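Long-range contact in 2-oxoglutarate-dependent dioxygenase tropC (Talaromyces stipitatus, PDB 6XJJ), which uses non-haem iron and 2-oxoglutarate to carry out an oxidative step in the biosynthesis of fungal tropolones: residues A[39-50]-A[72-81]. Numbering follows the deposited sequence.
Sequences EVIPTVDISAWL and KYGFFNLVGH
Thr43 lies beside Asn77, where strands 43-45 and 75-79 pair in parallel. Helix 56-72 links them, making a beta-alpha-beta crossover at one margin of the main sheet of this 2-oxoglutarate-dependent iron dioxygenase; strand 43-45 is outermost, and strand 75-79 pairs antiparallel with strand 281-285 on its other side. The backbone of Asn77 is held at both ends: its N gives to Pro42 O (2.9 Å), and its O takes from Val44 N (2.8 Å). Two residues on, Val79 does the same, with N to Val44 O (3.0 Å) and O from Ile46 N (2.9 Å). Thr43 and Asp45 share a face with Asn77 and Val79, and Thr43 CG2 meets Val79 CG2. On the other face, Val44 sets CB and CG2 at the edge of the Phe76 ring, by CD2, while Val66 of the crossover helix packs on Val44. Further on, Ile46 CD1 touches Leu78 CD2 (3.7 Å). Before the strands, Pro42 CD lies obliquely against Tyr73 CD2 (3.7 Å), and Tyr73 OH donates to Glu39 OE1 (2.6 Å), which sits at the ring edge with the carboxylate plane turned 40° from the ring. Ile41 CD1 rests on CB of Phe75, whose ring meets His302, an iron ligand, edge-to-face; Phe75 thus links the contact to the metal site. An Asx turn leads into helix 47-50: with CG anti to the backbone N (chi1 -179°), Asp45 brings OD1 to two donors, Ser47 OG on its syn lone pair and, from above the carboxylate plane, Ser47 N at 2.8 Å.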
loop_
_atom_site.group_PDB
_atom_site.type_symbol
_atom_site.label_atom_id
_atom_site.label_comp_id
_atom_site.label_asym_id
_atom_site.label_seq_id
_atom_site.Cartn_x
_atom_site.Cartn_y
_atom_site.Cartn_z
ATOM N N GLU A 39 -15.191 -4.623 -17.977
ATOM C CA GLU A 39 -14.458 -3.728 -17.087
ATOM C C GLU A 39 -13.129 -4.323 -16.656
ATOM O O GLU A 39 -13.075 -5.443 -16.144
ATOM C CB GLU A 39 -15.270 -3.412 -15.833
ATOM C CG GLU A 39 -16.568 -2.672 -16.069
ATOM C CD GLU A 39 -16.371 -1.368 -16.816
ATOM O OE1 GLU A 39 -15.336 -0.708 -16.591
ATOM O OE2 GLU A 39 -17.254 -0.991 -17.617
ATOM N N VAL A 40 -12.056 -3.558 -16.829
ATOM C CA VAL A 40 -10.724 -3.989 -16.427
ATOM C C VAL A 40 -10.041 -2.825 -15.728
ATOM O O VAL A 40 -10.245 -1.663 -16.096
ATOM C CB VAL A 40 -9.893 -4.465 -17.638
ATOM C CG1 VAL A 40 -9.466 -3.281 -18.519
ATOM C CG2 VAL A 40 -8.702 -5.316 -17.189
ATOM N N ILE A 41 -9.238 -3.134 -14.718
ATOM C CA ILE A 41 -8.424 -2.094 -14.074
ATOM C C ILE A 41 -7.390 -1.581 -15.074
ATOM O O ILE A 41 -6.652 -2.389 -15.667
ATOM C CB ILE A 41 -7.747 -2.653 -12.825
ATOM C CG1 ILE A 41 -8.799 -3.096 -11.803
ATOM C CG2 ILE A 41 -6.801 -1.628 -12.214
ATOM C CD1 ILE A 41 -9.690 -1.965 -11.259
ATOM N N PRO A 42 -7.292 -0.274 -15.298
ATOM C CA PRO A 42 -6.366 0.235 -16.314
ATOM C C PRO A 42 -4.925 0.271 -15.822
ATOM O O PRO A 42 -4.633 0.177 -14.628
ATOM C CB PRO A 42 -6.883 1.651 -16.590
ATOM C CG PRO A 42 -7.545 2.061 -15.335
ATOM C CD PRO A 42 -8.110 0.807 -14.715
ATOM N N THR A 43 -4.024 0.408 -16.794
ATOM C CA THR A 43 -2.600 0.617 -16.565
ATOM C C THR A 43 -2.232 2.023 -17.016
ATOM O O THR A 43 -2.599 2.433 -18.120
ATOM C CB THR A 43 -1.757 -0.396 -17.340
ATOM O OG1 THR A 43 -2.053 -1.726 -16.893
ATOM C CG2 THR A 43 -0.272 -0.112 -17.159
ATOM N N VAL A 44 -1.489 2.744 -16.180
ATOM C CA VAL A 44 -1.056 4.101 -16.491
ATOM C C VAL A 44 0.461 4.157 -16.422
ATOM O O VAL A 44 1.063 3.763 -15.416
ATOM C CB VAL A 44 -1.668 5.136 -15.536
ATOM C CG1 VAL A 44 -1.215 6.537 -15.924
ATOM C CG2 VAL A 44 -3.170 5.036 -15.549
ATOM N N ASP A 45 1.070 4.664 -17.485
ATOM C CA ASP A 45 2.510 4.835 -17.571
ATOM C C ASP A 45 2.844 6.280 -17.212
ATOM O O ASP A 45 2.406 7.211 -17.898
ATOM C CB ASP A 45 2.993 4.482 -18.978
ATOM C CG ASP A 45 4.500 4.615 -19.139
ATOM O OD1 ASP A 45 5.167 5.045 -18.175
ATOM O OD2 ASP A 45 5.019 4.284 -20.231
ATOM N N ILE A 46 3.607 6.470 -16.134
ATOM C CA ILE A 46 3.974 7.809 -15.685
ATOM C C ILE A 46 5.334 8.261 -16.222
ATOM O O ILE A 46 5.824 9.316 -15.811
ATOM C CB ILE A 46 3.945 7.902 -14.150
ATOM C CG1 ILE A 46 5.006 6.989 -13.522
ATOM C CG2 ILE A 46 2.558 7.517 -13.633
ATOM C CD1 ILE A 46 5.250 7.249 -12.038
ATOM N N SER A 47 5.954 7.492 -17.123
ATOM C CA SER A 47 7.261 7.853 -17.670
ATOM C C SER A 47 7.351 9.334 -17.996
ATOM O O SER A 47 8.324 10.002 -17.635
ATOM C CB SER A 47 7.540 7.025 -18.926
ATOM O OG SER A 47 7.666 5.650 -18.613
ATOM N N ALA A 48 6.327 9.872 -18.664
ATOM C CA ALA A 48 6.401 11.249 -19.132
ATOM C C ALA A 48 6.474 12.226 -17.964
ATOM O O ALA A 48 7.226 13.206 -18.014
ATOM C CB ALA A 48 5.207 11.561 -20.029
ATOM N N TRP A 49 5.716 11.970 -16.899
ATOM C CA TRP A 49 5.669 12.928 -15.801
ATOM C C TRP A 49 7.005 12.972 -15.063
ATOM O O TRP A 49 7.421 14.037 -14.591
ATOM C CB TRP A 49 4.523 12.564 -14.852
ATOM C CG TRP A 49 4.000 13.715 -14.029
ATOM C CD1 TRP A 49 2.984 14.578 -14.382
ATOM C CD2 TRP A 49 4.440 14.131 -12.733
ATOM N NE1 TRP A 49 2.772 15.505 -13.381
ATOM C CE2 TRP A 49 3.653 15.253 -12.361
ATOM C CE3 TRP A 49 5.416 13.673 -11.851
ATOM C CZ2 TRP A 49 3.821 15.913 -11.148
ATOM C CZ3 TRP A 49 5.585 14.337 -10.638
ATOM C CH2 TRP A 49 4.794 15.443 -10.302
ATOM N N LEU A 50 7.695 11.831 -14.974
ATOM C CA LEU A 50 9.023 11.769 -14.373
ATOM C C LEU A 50 10.140 12.224 -15.307
ATOM O O LEU A 50 11.230 12.546 -14.827
ATOM C CB LEU A 50 9.329 10.341 -13.920
ATOM C CG LEU A 50 8.609 9.787 -12.699
ATOM C CD1 LEU A 50 8.915 8.294 -12.541
ATOM C CD2 LEU A 50 9.025 10.565 -11.450
ATOM N N LYS A 72 -12.941 6.624 -11.458
ATOM C CA LYS A 72 -13.848 5.576 -11.900
ATOM C C LYS A 72 -13.687 4.298 -11.088
ATOM O O LYS A 72 -14.676 3.763 -10.580
ATOM C CB LYS A 72 -13.628 5.302 -13.394
ATOM C CG LYS A 72 -14.594 4.321 -14.030
ATOM C CD LYS A 72 -14.365 4.283 -15.539
ATOM C CE LYS A 72 -15.325 3.344 -16.248
ATOM N NZ LYS A 72 -15.125 3.371 -17.729
ATOM N N TYR A 73 -12.456 3.804 -10.932
ATOM C CA TYR A 73 -12.224 2.549 -10.233
ATOM C C TYR A 73 -11.595 2.718 -8.858
ATOM O O TYR A 73 -11.641 1.779 -8.058
ATOM C CB TYR A 73 -11.316 1.626 -11.061
ATOM C CG TYR A 73 -11.812 1.359 -12.467
ATOM C CD1 TYR A 73 -12.749 0.368 -12.729
ATOM C CD2 TYR A 73 -11.326 2.097 -13.538
ATOM C CE1 TYR A 73 -13.196 0.130 -14.020
ATOM C CE2 TYR A 73 -11.762 1.866 -14.823
ATOM C CZ TYR A 73 -12.696 0.882 -15.061
ATOM O OH TYR A 73 -13.128 0.655 -16.348
ATOM N N GLY A 74 -11.001 3.869 -8.562
ATOM C CA GLY A 74 -10.195 3.967 -7.363
ATOM C C GLY A 74 -8.926 3.145 -7.393
ATOM O O GLY A 74 -8.160 3.192 -6.429
ATOM N N PHE A 75 -8.694 2.370 -8.454
ATOM C CA PHE A 75 -7.444 1.652 -8.642
ATOM C C PHE A 75 -6.889 1.918 -10.031
ATOM O O PHE A 75 -7.637 2.186 -10.974
ATOM C CB PHE A 75 -7.519 0.116 -8.548
ATOM C CG PHE A 75 -7.727 -0.456 -7.170
ATOM C CD1 PHE A 75 -8.432 0.193 -6.171
ATOM C CD2 PHE A 75 -7.012 -1.602 -6.833
ATOM C CE1 PHE A 75 -8.560 -0.390 -4.902
ATOM C CE2 PHE A 75 -7.102 -2.158 -5.584
ATOM C CZ PHE A 75 -7.870 -1.553 -4.611
ATOM N N PHE A 76 -5.564 1.814 -10.138
ATOM C CA PHE A 76 -4.892 1.476 -11.384
ATOM C C PHE A 76 -3.610 0.700 -11.106
ATOM O O PHE A 76 -3.115 0.643 -9.977
ATOM C CB PHE A 76 -4.453 2.644 -12.289
ATOM C CG PHE A 76 -3.853 3.847 -11.586
ATOM C CD1 PHE A 76 -3.926 4.056 -10.219
ATOM C CD2 PHE A 76 -2.866 4.551 -12.272
ATOM C CE1 PHE A 76 -3.299 5.138 -9.630
ATOM C CE2 PHE A 76 -2.188 5.596 -11.671
ATOM C CZ PHE A 76 -2.395 5.869 -10.342
ATOM N N ASN A 77 -3.076 0.105 -12.178
ATOM C CA ASN A 77 -1.685 -0.330 -12.249
ATOM C C ASN A 77 -0.801 0.792 -12.774
ATOM O O ASN A 77 -1.153 1.482 -13.737
ATOM C CB ASN A 77 -1.535 -1.550 -13.159
ATOM C CG ASN A 77 -1.953 -2.836 -12.489
ATOM O OD1 ASN A 77 -1.203 -3.411 -11.698
ATOM N ND2 ASN A 77 -3.150 -3.303 -12.805
ATOM N N LEU A 78 0.363 0.947 -12.148
ATOM C CA LEU A 78 1.301 2.017 -12.457
ATOM C C LEU A 78 2.585 1.421 -13.012
ATOM O O LEU A 78 3.173 0.529 -12.391
ATOM C CB LEU A 78 1.612 2.841 -11.207
ATOM C CG LEU A 78 2.465 4.104 -11.374
ATOM C CD1 LEU A 78 2.118 5.101 -10.283
ATOM C CD2 LEU A 78 3.954 3.801 -11.340
ATOM N N VAL A 79 3.023 1.924 -14.166
ATOM C CA VAL A 79 4.323 1.586 -14.733
ATOM C C VAL A 79 5.033 2.877 -15.121
ATOM O O VAL A 79 4.468 3.971 -15.062
ATOM C CB VAL A 79 4.217 0.644 -15.953
ATOM C CG1 VAL A 79 3.623 -0.692 -15.539
ATOM C CG2 VAL A 79 3.403 1.292 -17.072
ATOM N N GLY A 80 6.294 2.726 -15.533
ATOM C CA GLY A 80 7.131 3.863 -15.877
ATOM C C GLY A 80 7.749 4.549 -14.684
ATOM O O GLY A 80 8.235 5.679 -14.805
ATOM N N HIS A 81 7.740 3.889 -13.527
ATOM C CA HIS A 81 8.200 4.464 -12.274
ATOM C C HIS A 81 9.716 4.569 -12.182
ATOM O O HIS A 81 10.216 5.395 -11.412
ATOM C CB HIS A 81 7.640 3.632 -11.112
ATOM C CG HIS A 81 7.805 2.154 -11.292
ATOM N ND1 HIS A 81 8.991 1.498 -11.048
ATOM C CD2 HIS A 81 6.932 1.208 -11.716
ATOM C CE1 HIS A 81 8.838 0.208 -11.299
ATOM N NE2 HIS A 81 7.597 0.006 -11.704
#